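PDB 3RD5: Mypaa.01249.c from Mycobacterium paratuberculosis, which probably acts as an oxidoreductase of the short-chain dehydrogenase/reductase family, built on a Rossmann-type fold. Local coordinates for residues S110-N115 and Y165-L170; W6-L11 and A33-R38; L130-V135 and P189-A194. One frame throughout, in Å; residues are numbered along the deposited sequence. Where two conformers were deposited one is given.

The three contacts show how one Rossmann-type fold assembles from distant pieces of chain. In contact 3, strands 133-137 and 191-195 lie side by side in the parallel part of the sheet, and helix 161-185, which links them in a beta-alpha-beta crossover, carries one half of contact 1. The two contacts are therefore interleaved along the chain, with centres about 21 Å apart and nearest atoms about 8 Å apart. Contact 1 holds the residues expected at the active site from the family motif. Contact 2 packs the N-terminal segment 6-11 against helix 27-38; its centre lies about 27 Å from that of contact 1 and about 18 Å from that of contact 3.

Contact 1: residues S110-N115 and Y165-L170; sequences SQIGTN and YSQSKL
The YxxxK motif of short-chain dehydrogenases, here Tyr165 and Lys169, meets the first turns of helix 110-126 through Gln111, Ile112 and Asn115. The pairing is consistent with the active site of the family, in which an asparagine on this helix accompanies the tyrosine and lysine. The two helix segments run 8.3 Å apart at closest approach, with 26° between their directions, and every residue that touches is buried.

A single hydrogen bond joins them: Asn115 ND2 gives an N-H, in the plane of its amide, to Ser168 OG at 3.0 Å, and the bond is nearly straight at 167°. The serine hydroxyl passes the link on, donating to Tyr165 O at 2.8 Å, a bond its OG can make because chi1 (79°) sets it between the backbone N and the carbonyl carbon. Asn115 ND2 also bonds to Ile96 O, which helps fix the turn of the amide.

Gln111 approaches the tyrosine at the ring edge, amide and ring nearly coplanar, with its OE1 3.3 Å from Tyr165 CD1. That amide is secured from outside by Ala98 N, Tyr159 OH and Pro161 O. Lys169 lays its CG over one ring face of Tyr165; bends at chi2 and chi3 turn the rest of the chain, whose CE comes 3.8 Å from Asn115 ND2 and whose NZ bonds to Asn172 OD1. Ile112 CD1, finally, rests 3.7 Å from Ser168 CA.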
ATOM      1  N   SER A 110     -11.985  -2.147 -10.882  1.00 13.60           N
ATOM      2  CA  SER A 110     -11.379  -2.990  -9.840  1.00 13.05           C
ATOM      3  C   SER A 110      -9.957  -2.617  -9.428  1.00 12.99           C
ATOM      4  O   SER A 110      -9.603  -2.773  -8.261  1.00 13.08           O
ATOM      5  CB  SER A 110     -11.500  -4.489 -10.168  1.00 13.39           C
ATOM      6  OG  SER A 110     -10.624  -4.880 -11.218  1.00 15.29           O
ATOM      7  N   GLN A 111      -9.151  -2.122 -10.353  1.00 12.68           N
ATOM      8  CA  GLN A 111      -7.769  -1.783 -10.003  1.00 12.39           C
ATOM      9  C   GLN A 111      -7.743  -0.516  -9.152  1.00 12.52           C
ATOM     10  O   GLN A 111      -7.102  -0.491  -8.101  1.00 12.60           O
ATOM     11  CB  GLN A 111      -6.865  -1.710 -11.231  1.00 11.99           C
ATOM     12  CG  GLN A 111      -6.830  -3.020 -11.993  1.00 12.81           C
ATOM     13  CD  GLN A 111      -5.774  -3.054 -13.060  1.00 12.62           C
ATOM     14  OE1 GLN A 111      -4.562  -3.070 -12.763  1.00 12.35           O
ATOM     15  NE2 GLN A 111      -6.205  -3.083 -14.325  1.00 13.80           N
ATOM     16  N   ILE A 112      -8.361   0.567  -9.603  1.00 12.61           N
ATOM     17  CA  ILE A 112      -8.397   1.774  -8.754  1.00 12.11           C
ATOM     18  C   ILE A 112      -9.129   1.465  -7.452  1.00 12.15           C
ATOM     19  O   ILE A 112      -8.744   1.973  -6.378  1.00 13.22           O
ATOM     20  CB  ILE A 112      -8.969   2.994  -9.505  1.00 12.01           C
ATOM     21  CG1 ILE A 112      -8.702   4.294  -8.776  1.00 12.63           C
ATOM     22  CG2 ILE A 112     -10.479   2.868  -9.755  1.00 13.56           C
ATOM     23  CD1 ILE A 112      -7.235   4.757  -8.805  1.00 13.63           C
ATOM     24  N   GLY A 113     -10.165   0.640  -7.518  1.00 13.10           N
ATOM     25  CA  GLY A 113     -10.967   0.326  -6.334  1.00 13.70           C
ATOM     26  C   GLY A 113     -10.196  -0.460  -5.287  1.00 13.72           C
ATOM     27  O   GLY A 113     -10.320  -0.190  -4.077  1.00 14.34           O
ATOM     28  N   THR A 114      -9.456  -1.450  -5.711  1.00 13.15           N
ATOM     29  CA  THR A 114      -8.685  -2.311  -4.810  1.00 13.27           C
ATOM     30  C   THR A 114      -7.421  -1.598  -4.339  1.00 13.08           C
ATOM     31  O   THR A 114      -7.131  -1.494  -3.146  1.00 14.75           O
ATOM     32  CB  THR A 114      -8.253  -3.615  -5.511  1.00 14.01           C
ATOM     33  OG1 THR A 114      -9.415  -4.317  -5.989  1.00 15.29           O
ATOM     34  CG2 THR A 114      -7.444  -4.532  -4.561  1.00 16.32           C
ATOM     35  N   ASN A 115      -6.629  -1.097  -5.289  1.00 11.71           N
ATOM     36  CA  ASN A 115      -5.261  -0.688  -5.017  1.00 11.04           C
ATOM     37  C   ASN A 115      -5.215   0.667  -4.341  1.00 11.54           C
ATOM     38  O   ASN A 115      -4.351   0.913  -3.505  1.00 12.19           O
ATOM     39  CB  ASN A 115      -4.495  -0.613  -6.329  1.00 11.43           C
ATOM     40  CG  ASN A 115      -4.350  -1.950  -7.046  1.00 11.59           C
ATOM     41  OD1 ASN A 115      -4.677  -3.013  -6.493  1.00 12.55           O
ATOM     42  ND2 ASN A 115      -3.857  -1.913  -8.294  1.00 11.86           N
ATOM     43  N   TYR A 165      -4.001  -0.119 -14.325  1.00 12.09           N
ATOM     44  CA  TYR A 165      -2.959  -0.365 -13.312  1.00 11.49           C
ATOM     45  C   TYR A 165      -2.183   0.925 -13.021  1.00 11.60           C
ATOM     46  O   TYR A 165      -2.029   1.339 -11.868  1.00 12.09           O
ATOM     47  CB  TYR A 165      -2.016  -1.487 -13.730  1.00 11.60           C
ATOM     48  CG  TYR A 165      -1.087  -1.937 -12.609  1.00 11.81           C
ATOM     49  CD1 TYR A 165      -1.592  -2.388 -11.382  1.00 12.09           C
ATOM     50  CD2 TYR A 165       0.280  -1.856 -12.748  1.00 12.91           C
ATOM     51  CE1 TYR A 165      -0.750  -2.779 -10.361  1.00 12.30           C
ATOM     52  CE2 TYR A 165       1.117  -2.240 -11.745  1.00 13.07           C
ATOM     53  CZ  TYR A 165       0.602  -2.714 -10.557  1.00 13.22           C
ATOM     54  OH  TYR A 165       1.490  -3.063  -9.528  1.00 14.38           O
ATOM     55  N   SER A 166      -1.688   1.552 -14.064  1.00 11.89           N
ATOM     56  CA  SER A 166      -0.871   2.747 -13.925  1.00 11.98           C
ATOM     57  C   SER A 166      -1.605   3.873 -13.227  1.00 11.89           C
ATOM     58  O   SER A 166      -1.029   4.591 -12.377  1.00 12.00           O
ATOM     59  CB  SER A 166      -0.378   3.222 -15.288  1.00 12.70           C
ATOM     60  OG  SER A 166       0.496   2.276 -15.906  1.00 13.96           O
ATOM     61  N   GLN A 167      -2.907   4.066 -13.523  1.00 11.72           N
ATOM     62  CA  GLN A 167      -3.660   5.098 -12.828  1.00 12.26           C
ATOM     63  C   GLN A 167      -3.652   4.819 -11.327  1.00 10.74           C
ATOM     64  O   GLN A 167      -3.491   5.733 -10.511  1.00 12.14           O
ATOM     65  CB  GLN A 167      -5.124   5.222 -13.342  1.00 12.92           C
ATOM     66  CG  GLN A 167      -5.860   6.391 -12.706  1.00 13.05           C
ATOM     67  CD  GLN A 167      -7.345   6.507 -13.069  1.00 13.52           C
ATOM     68  OE1 GLN A 167      -7.790   7.597 -13.478  1.00 14.52           O
ATOM     69  NE2 GLN A 167      -8.130   5.472 -12.775  1.00 12.80           N
ATOM     70  N   SER A 168      -3.870   3.555 -10.966  1.00 10.76           N
ATOM     71  CA  SER A 168      -3.926   3.180  -9.553  1.00 10.90           C
ATOM     72  C   SER A 168      -2.595   3.352  -8.825  1.00 10.58           C
ATOM     73  O   SER A 168      -2.562   3.738  -7.661  1.00 11.46           O
ATOM     74  CB  SER A 168      -4.489   1.752  -9.378  1.00 12.33           C
ATOM     75  OG  SER A 168      -3.547   0.734  -9.635  1.00 12.78           O
ATOM     76  N   LYS A 169      -1.519   3.057  -9.537  1.00 11.19           N
ATOM     77  CA  LYS A 169      -0.145   3.159  -8.975  1.00 11.62           C
ATOM     78  C   LYS A 169       0.317   4.599  -8.825  1.00 11.29           C
ATOM     79  O   LYS A 169       1.006   4.976  -7.873  1.00 11.70           O
ATOM     80  CB  LYS A 169       0.815   2.262  -9.731  1.00 11.96           C
ATOM     81  CG  LYS A 169       0.471   0.781  -9.638  1.00 11.67           C
ATOM     82  CD  LYS A 169       0.731   0.222  -8.251  1.00 12.50           C
ATOM     83  CE  LYS A 169      -0.473  -0.378  -7.577  1.00 13.11           C
ATOM     84  NZ  LYS A 169      -0.112  -0.783  -6.176  1.00 13.60           N
ATOM     85  N   LEU A 170      -0.091   5.456  -9.755  1.00 11.47           N
ATOM     86  CA  LEU A 170       0.071   6.889  -9.621  1.00 12.28           C
ATOM     87  C   LEU A 170      -0.758   7.415  -8.440  1.00 11.48           C
ATOM     88  O   LEU A 170      -0.260   8.196  -7.622  1.00 11.66           O
ATOM     89  CB  LEU A 170      -0.310   7.570 -10.944  1.00 12.42           C
ATOM     90  CG  LEU A 170      -0.309   9.099 -10.887  1.00 12.05           C
ATOM     91  CD1 LEU A 170       1.055   9.731 -10.491  1.00 14.44           C
ATOM     92  CD2 LEU A 170      -0.788   9.689 -12.202  1.00 14.44           C
TER

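Contact 2: residues W6-L11 and A33-R38; sequences WTAADL and ARELAR
Across this contact the short 3-10 turn 8-10 stands beside the last turns of helix 27-38, with the CA atoms of Ala8 and Glu35 7.1 Å apart. The touching surface is small and mixes apolar contact with charge. Ala8 sets its methyl group against the carboxylate end of Glu35, CB lying 3.9 Å from OE1. Leu11 reaches the same glutamate further down, its CD1 3.9 Å from Glu35 CB, and the two side chains cross at about a right angle. The glutamate thus has carbon against both its stem and its tip.

Charged partners fix that tip from within the helix. Glu35 OE1 is gripped side-on by Arg38, from NE at 2.8 Å and from NH2 at 2.7 Å, while Arg34 NH2 meets Glu35 OE2 at 2.9 Å; the three residues make a salt-bridge network. Arg38 starts with CG anti to its backbone N and folds back at chi3 (54°), which brings the guanidinium over to the carboxylate. Ala8 O lies at the edge of the same guanidinium, 3.1 Å from Arg38 NH2, but the angle of 127° makes this bond weak, and because Arg38 was modelled in two conformers it is best regarded as tentative. Ala8 O has a firmer donor in Leu11 N, at 3.0 Å. The turn itself is tied by an ST turn, in which Thr7 OG1 accepts from Ala9 N, and by Asp10 OD2, which takes the N-H of Thr7.

Helix 226-240 flanks both segments: Leu236 touches Glu35 and Leu36, Ser240 touches Leu11, and Asp229 makes a salt bridge with Arg34. On the sheet side of helix 27-38, Ala33 packs on strands 18-22 and 42-47, and Leu36 on Val19.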
ATOM      1  N   TRP A   6      21.502  -2.453   1.472  1.00 21.20           N
ATOM      2  CA  TRP A   6      20.667  -2.891   2.598  1.00 19.02           C
ATOM      3  C   TRP A   6      19.837  -4.089   2.161  1.00 18.42           C
ATOM      4  O   TRP A   6      19.315  -4.106   1.051  1.00 18.89           O
ATOM      5  CB  TRP A   6      19.726  -1.757   2.948  1.00 18.67           C
ATOM      6  CG  TRP A   6      18.953  -1.931   4.226  1.00 17.57           C
ATOM      7  CD1 TRP A   6      19.269  -1.422   5.439  1.00 18.12           C
ATOM      8  CD2 TRP A   6      17.677  -2.587   4.391  1.00 16.27           C
ATOM      9  NE1 TRP A   6      18.318  -1.747   6.374  1.00 18.69           N
ATOM     10  CE2 TRP A   6      17.315  -2.445   5.741  1.00 16.20           C
ATOM     11  CE3 TRP A   6      16.789  -3.255   3.514  1.00 15.82           C
ATOM     12  CZ2 TRP A   6      16.145  -2.978   6.246  1.00 16.45           C
ATOM     13  CZ3 TRP A   6      15.635  -3.775   4.024  1.00 16.08           C
ATOM     14  CH2 TRP A   6      15.310  -3.629   5.365  1.00 15.84           C
ATOM     15  N   THR A   7      19.677  -5.053   3.053  1.00 17.74           N
ATOM     16  CA  THR A   7      18.794  -6.196   2.803  1.00 18.94           C
ATOM     17  C   THR A   7      17.997  -6.484   4.063  1.00 17.93           C
ATOM     18  O   THR A   7      18.230  -5.922   5.128  1.00 17.63           O
ATOM     19  CB  THR A   7      19.530  -7.504   2.408  1.00 19.83           C
ATOM     20  OG1 THR A   7      20.213  -8.051   3.537  1.00 22.10           O
ATOM     21  CG2 THR A   7      20.492  -7.270   1.235  1.00 21.63           C
ATOM     22  N   ALA A   8      17.042  -7.399   3.962  1.00 18.34           N
ATOM     23  CA  ALA A   8      16.245  -7.751   5.143  1.00 18.42           C
ATOM     24  C   ALA A   8      17.071  -8.282   6.322  1.00 19.74           C
ATOM     25  O   ALA A   8      16.627  -8.186   7.463  1.00 20.23           O
ATOM     26  CB  ALA A   8      15.130  -8.779   4.733  1.00 19.34           C
ATOM     27  N   ALA A   9      18.295  -8.751   6.057  1.00 20.76           N
ATOM     28  CA  ALA A   9      19.198  -9.150   7.125  1.00 21.58           C
ATOM     29  C   ALA A   9      19.520  -7.999   8.084  1.00 20.94           C
ATOM     30  O   ALA A   9      19.902  -8.221   9.240  1.00 23.64           O
ATOM     31  CB  ALA A   9      20.492  -9.767   6.551  1.00 23.17           C
ATOM     32  N   ASP A  10      19.330  -6.776   7.596  1.00 19.76           N
ATOM     33  CA  ASP A  10      19.662  -5.567   8.340  1.00 20.07           C
ATOM     34  C   ASP A  10      18.448  -5.019   9.097  1.00 20.54           C
ATOM     35  O   ASP A  10      18.531  -3.971   9.723  1.00 21.91           O
ATOM     36  CB  ASP A  10      20.204  -4.495   7.382  1.00 20.84           C
ATOM     37  CG  ASP A  10      21.449  -4.957   6.646  1.00 22.07           C
ATOM     38  OD1 ASP A  10      22.422  -5.394   7.341  1.00 25.20           O
ATOM     39  OD2 ASP A  10      21.493  -4.881   5.408  1.00 21.90           O
ATOM     40  N   LEU A  11      17.320  -5.721   9.058  1.00 19.50           N
ATOM     41  CA  LEU A  11      16.145  -5.204   9.769  1.00 19.57           C
ATOM     42  C   LEU A  11      16.388  -5.050  11.261  1.00 21.18           C
ATOM     43  O   LEU A  11      16.952  -5.950  11.891  1.00 22.38           O
ATOM     44  CB  LEU A  11      14.941  -6.124   9.615  1.00 19.44           C
ATOM     45  CG  LEU A  11      14.024  -5.970   8.477  1.00 20.07           C
ATOM     46  CD1 LEU A  11      13.068  -7.176   8.432  1.00 22.62           C
ATOM     47  CD2 LEU A  11      13.242  -4.581   8.469  1.00 16.20           C
ATOM     48  N   ALA A  33       5.548 -10.011   5.648  1.00 13.36           N
ATOM     49  CA  ALA A  33       5.060 -10.505   6.939  1.00 13.51           C
ATOM     50  C   ALA A  33       6.069 -11.393   7.623  1.00 15.01           C
ATOM     51  O   ALA A  33       6.333 -11.230   8.831  1.00 15.36           O
ATOM     52  CB  ALA A  33       3.740 -11.254   6.745  1.00 14.56           C
ATOM     53  N   ARG A  34       6.627 -12.336   6.866  1.00 15.11           N
ATOM     54  CA  ARG A  34       7.586 -13.322   7.400  1.00 16.16           C
ATOM     55  C   ARG A  34       8.772 -12.607   8.049  1.00 15.67           C
ATOM     56  O   ARG A  34       9.207 -12.969   9.163  1.00 15.75           O
ATOM     57  CB  ARG A  34       8.045 -14.283   6.283  1.00 17.36           C
ATOM     58  CG  ARG A  34       8.980 -15.375   6.724  1.00 21.41           C
ATOM     59  CD  ARG A  34       9.592 -16.077   5.506  1.00 23.89           C
ATOM     60  NE  ARG A  34      10.658 -15.253   4.893  1.00 23.59           N
ATOM     61  CZ  ARG A  34      11.094 -15.362   3.636  1.00 26.43           C
ATOM     62  NH1 ARG A  34      10.557 -16.234   2.772  1.00 28.36           N
ATOM     63  NH2 ARG A  34      12.096 -14.600   3.249  1.00 27.29           N
ATOM     64  N   GLU A  35       9.361 -11.624   7.354  1.00 14.53           N
ATOM     65  CA  GLU A  35      10.569 -10.980   7.856  1.00 14.75           C
ATOM     66  C   GLU A  35      10.268 -10.105   9.068  1.00 14.53           C
ATOM     67  O   GLU A  35      11.050 -10.069  10.023  1.00 16.01           O
ATOM     68  CB  GLU A  35      11.247 -10.159   6.762  1.00 15.18           C
ATOM     69  CG  GLU A  35      11.767 -10.979   5.588  1.00 16.47           C
ATOM     70  CD  GLU A  35      12.991 -11.834   5.903  1.00 22.26           C
ATOM     71  OE1 GLU A  35      13.663 -11.622   6.909  1.00 22.27           O
ATOM     72  OE2 GLU A  35      13.338 -12.696   5.053  1.00 28.00           O
ATOM     73  N   LEU A  36       9.145  -9.396   9.064  1.00 13.70           N
ATOM     74  CA  LEU A  36       8.810  -8.614  10.250  1.00 13.83           C
ATOM     75  C   LEU A  36       8.498  -9.497  11.473  1.00 14.04           C
ATOM     76  O   LEU A  36       8.916  -9.204  12.615  1.00 15.71           O
ATOM     77  CB  LEU A  36       7.627  -7.677   9.956  1.00 13.56           C
ATOM     78  CG  LEU A  36       7.966  -6.605   8.947  1.00 13.66           C
ATOM     79  CD1 LEU A  36       6.688  -5.909   8.455  1.00 17.08           C
ATOM     80  CD2 LEU A  36       8.957  -5.583   9.572  1.00 18.06           C
ATOM     81  N   ALA A  37       7.785 -10.604  11.264  1.00 14.36           N
ATOM     82  CA  ALA A  37       7.505 -11.522  12.353  1.00 14.65           C
ATOM     83  C   ALA A  37       8.805 -12.141  12.916  1.00 15.09           C
ATOM     84  O   ALA A  37       8.916 -12.363  14.119  1.00 15.26           O
ATOM     85  CB  ALA A  37       6.513 -12.641  11.890  1.00 15.56           C
ATOM     86  N   ARG A  38       9.760 -12.452  12.043  1.00 16.02           N
ATOM     87  CA  ARG A  38      11.064 -13.006  12.485  0.50 16.19           C
ATOM     88  C   ARG A  38      11.798 -12.024  13.417  1.00 15.80           C
ATOM     89  O   ARG A  38      12.608 -12.454  14.248  1.00 16.61           O
ATOM     90  CB  ARG A  38      11.939 -13.349  11.254  0.50 17.65           C
ATOM     91  CG  ARG A  38      13.354 -13.837  11.520  0.50 21.15           C
ATOM     92  CD  ARG A  38      14.276 -13.935  10.256  0.50 22.21           C
ATOM     93  NE  ARG A  38      14.384 -12.687   9.437  0.50 23.14           N
ATOM     94  CZ  ARG A  38      15.277 -11.706   9.649  0.50 25.72           C
ATOM     95  NH1 ARG A  38      16.144 -11.791  10.664  0.50 27.15           N
ATOM     96  NH2 ARG A  38      15.269 -10.611   8.869  0.50 26.55           N
TER

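Contact 3: residues L130-V135 and P189-A194; sequences LTDRVV and PLRALA
Parallel strands 133-137 and 191-195, neighbours in the Rossmann-type sheet, pair Arg133 with Arg191, Val134 with Ala192 and Val135 with Leu193. Backbone hydrogen bonds make the seam: Arg191 N to Asp132 O at 3.1 Å, Val134 N to Arg191 O at 2.9 Å and Leu193 N to Val134 O at 2.8 Å. Between them run CA-H...O contacts such as that from Val135 CA to Leu193 O.

Apolar contact on the face of Arg133 and Val135 comes from Leu193, whose CD1 lies 3.9 Å from Arg133 CD. Before the strands, Leu190 CD1 lies 4.3 Å from Leu130 CB. On the opposite face, Ala192 packs on Leu179 of helix 161-185.

Among the charged groups, the two arginines lie side by side and point the same way; Arg133 NH2 stands over one face of the Arg191 guanidinium, 3.4 Å from Arg191 NH2, with the planes 59° apart. Asp132 OD1 receives Arg133 NE at 2.9 Å from above its carboxylate plane, and sits 4.1 Å from Arg191 NH2, well out of that guanidinium's plane and without a hydrogen bond. Water 1 accepts from Arg191 NE and also bonds to Asp132 O and Pro189 O, joining the segments.

The close approach of two like charges is probably eased by Asp132, which Arg17 also engages, by Asp242 and Leu243 O at Arg191 NH1, and by Ala238 O and Gln241 O at Arg133 NH1.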
ATOM      1  N   LEU A 130      -3.092   4.722  14.878  1.00 16.94           N
ATOM      2  CA  LEU A 130      -1.746   4.404  14.385  0.70 16.40           C
ATOM      3  C   LEU A 130      -0.705   5.260  15.100  1.00 17.01           C
ATOM      4  O   LEU A 130      -0.933   6.458  15.381  1.00 18.31           O
ATOM      5  CB  LEU A 130      -1.625   4.671  12.884  0.70 16.86           C
ATOM      6  CG  LEU A 130      -2.369   3.739  11.928  0.70 17.66           C
ATOM      7  CD1 LEU A 130      -2.073   4.117  10.448  0.70 17.82           C
ATOM      8  CD2 LEU A 130      -2.080   2.245  12.208  0.70 20.78           C
ATOM      9  N   THR A 131       0.470   4.671  15.368  1.00 17.47           N
ATOM     10  CA  THR A 131       1.526   5.378  16.109  1.00 17.67           C
ATOM     11  C   THR A 131       2.789   5.814  15.347  1.00 17.93           C
ATOM     12  O   THR A 131       3.494   6.738  15.817  1.00 19.39           O
ATOM     13  CB  THR A 131       2.020   4.572  17.314  1.00 18.70           C
ATOM     14  OG1 THR A 131       2.780   3.445  16.859  1.00 20.23           O
ATOM     15  CG2 THR A 131       0.854   4.121  18.193  1.00 19.96           C
ATOM     16  N   ASP A 132       3.099   5.179  14.217  1.00 15.81           N
ATOM     17  CA  ASP A 132       4.346   5.484  13.501  1.00 15.83           C
ATOM     18  C   ASP A 132       4.133   5.883  12.060  1.00 14.18           C
ATOM     19  O   ASP A 132       4.372   7.040  11.701  1.00 15.40           O
ATOM     20  CB  ASP A 132       5.306   4.285  13.634  1.00 16.03           C
ATOM     21  CG  ASP A 132       6.598   4.432  12.858  1.00 17.82           C
ATOM     22  OD1 ASP A 132       6.853   5.436  12.155  1.00 18.56           O
ATOM     23  OD2 ASP A 132       7.430   3.490  12.975  1.00 21.19           O
ATOM     24  N   ARG A 133       3.700   4.957  11.185  1.00 13.99           N
ATOM     25  CA  ARG A 133       3.727   5.253   9.769  1.00 13.39           C
ATOM     26  C   ARG A 133       2.797   4.405   8.931  1.00 13.68           C
ATOM     27  O   ARG A 133       2.397   3.279   9.339  1.00 13.51           O
ATOM     28  CB  ARG A 133       5.157   5.137   9.204  1.00 14.61           C
ATOM     29  CG  ARG A 133       5.712   3.727   9.233  1.00 14.74           C
ATOM     30  CD  ARG A 133       7.174   3.613   8.837  1.00 14.97           C
ATOM     31  NE  ARG A 133       8.058   4.355   9.754  1.00 14.83           N
ATOM     32  CZ  ARG A 133       9.381   4.424   9.628  1.00 15.13           C
ATOM     33  NH1 ARG A 133       9.990   3.914   8.582  1.00 15.23           N
ATOM     34  NH2 ARG A 133      10.077   5.110  10.541  1.00 16.70           N
ATOM     35  N   VAL A 134       2.478   4.944   7.747  1.00 13.01           N
ATOM     36  CA  VAL A 134       1.784   4.253   6.656  1.00 12.22           C
ATOM     37  C   VAL A 134       2.782   4.084   5.526  1.00 13.11           C
ATOM     38  O   VAL A 134       3.408   5.050   5.109  1.00 13.78           O
ATOM     39  CB  VAL A 134       0.587   5.074   6.167  1.00 13.19           C
ATOM     40  CG1 VAL A 134      -0.123   4.350   5.017  1.00 14.27           C
ATOM     41  CG2 VAL A 134      -0.407   5.399   7.335  1.00 14.34           C
ATOM     42  N   VAL A 135       2.917   2.869   5.010  1.00 11.89           N
ATOM     43  CA  VAL A 135       3.743   2.566   3.825  1.00 11.93           C
ATOM     44  C   VAL A 135       2.801   2.069   2.752  1.00 12.05           C
ATOM     45  O   VAL A 135       2.136   1.032   2.956  1.00 12.62           O
ATOM     46  CB  VAL A 135       4.797   1.483   4.111  1.00 11.74           C
ATOM     47  CG1 VAL A 135       5.616   1.178   2.855  1.00 13.61           C
ATOM     48  CG2 VAL A 135       5.733   1.934   5.250  1.00 14.49           C
ATOM     49  N   PRO A 189       2.906  13.217  14.486  1.00 20.75           N
ATOM     50  CA  PRO A 189       4.241  12.627  14.302  1.00 20.67           C
ATOM     51  C   PRO A 189       4.262  11.486  13.272  1.00 19.53           C
ATOM     52  O   PRO A 189       5.332  10.961  12.964  1.00 20.41           O
ATOM     53  CB  PRO A 189       4.581  12.114  15.688  1.00 22.73           C
ATOM     54  CG  PRO A 189       3.280  11.698  16.243  1.00 22.35           C
ATOM     55  CD  PRO A 189       2.258  12.701  15.710  1.00 21.14           C
ATOM     56  N   LEU A 190       3.105  11.131  12.749  1.00 17.75           N
ATOM     57  CA  LEU A 190       3.037  10.045  11.762  1.00 16.48           C
ATOM     58  C   LEU A 190       3.668  10.457  10.461  1.00 16.01           C
ATOM     59  O   LEU A 190       3.616  11.632  10.064  1.00 16.89           O
ATOM     60  CB  LEU A 190       1.594   9.604  11.501  1.00 16.85           C
ATOM     61  CG  LEU A 190       0.796   9.067  12.686  1.00 18.88           C
ATOM     62  CD1 LEU A 190      -0.673   8.812  12.259  1.00 21.56           C
ATOM     63  CD2 LEU A 190       1.428   7.806  13.259  1.00 21.36           C
ATOM     64  N   ARG A 191       4.231   9.473   9.771  1.00 14.65           N
ATOM     65  CA  ARG A 191       4.788   9.663   8.408  1.00 14.71           C
ATOM     66  C   ARG A 191       4.043   8.779   7.424  1.00 14.53           C
ATOM     67  O   ARG A 191       3.625   7.660   7.746  1.00 15.11           O
ATOM     68  CB  ARG A 191       6.278   9.337   8.338  1.00 16.33           C
ATOM     69  CG  ARG A 191       7.109  10.390   8.923  1.00 19.25           C
ATOM     70  CD  ARG A 191       8.552   9.922   9.079  1.00 21.00           C
ATOM     71  NE  ARG A 191       8.695   9.118  10.295  1.00 19.07           N
ATOM     72  CZ  ARG A 191       9.857   8.730  10.791  1.00 21.29           C
ATOM     73  NH1 ARG A 191      10.973   8.910  10.097  1.00 21.51           N
ATOM     74  NH2 ARG A 191       9.885   8.136  11.980  1.00 24.12           N
ATOM     75  N   ALA A 192       3.920   9.276   6.201  1.00 12.87           N
ATOM     76  CA  ALA A 192       3.445   8.515   5.042  1.00 12.48           C
ATOM     77  C   ALA A 192       4.584   8.325   4.073  1.00 12.68           C
ATOM     78  O   ALA A 192       5.200   9.289   3.630  1.00 13.50           O
ATOM     79  CB  ALA A 192       2.263   9.275   4.356  1.00 14.00           C
ATOM     80  N   LEU A 193       4.864   7.066   3.735  1.00 12.58           N
ATOM     81  CA  LEU A 193       5.985   6.679   2.871  1.00 12.47           C
ATOM     82  C   LEU A 193       5.479   5.762   1.803  1.00 12.24           C
ATOM     83  O   LEU A 193       4.395   5.184   1.901  1.00 12.40           O
ATOM     84  CB  LEU A 193       7.067   5.939   3.702  1.00 13.10           C
ATOM     85  CG  LEU A 193       7.530   6.634   4.978  1.00 14.77           C
ATOM     86  CD1 LEU A 193       8.473   5.732   5.815  1.00 18.08           C
ATOM     87  CD2 LEU A 193       8.236   7.929   4.640  1.00 16.53           C
ATOM     88  N   ALA A 194       6.261   5.589   0.749  1.00 12.04           N
ATOM     89  CA  ALA A 194       5.929   4.644  -0.308  1.00 12.44           C
ATOM     90  C   ALA A 194       7.143   3.810  -0.672  1.00 11.45           C
ATOM     91  O   ALA A 194       8.279   4.175  -0.384  1.00 12.41           O
ATOM     92  CB  ALA A 194       5.372   5.402  -1.568  1.00 13.00           C
TER
HETATM   93  O   HOH W   1       6.700   8.569  12.288  1.00 18.78           O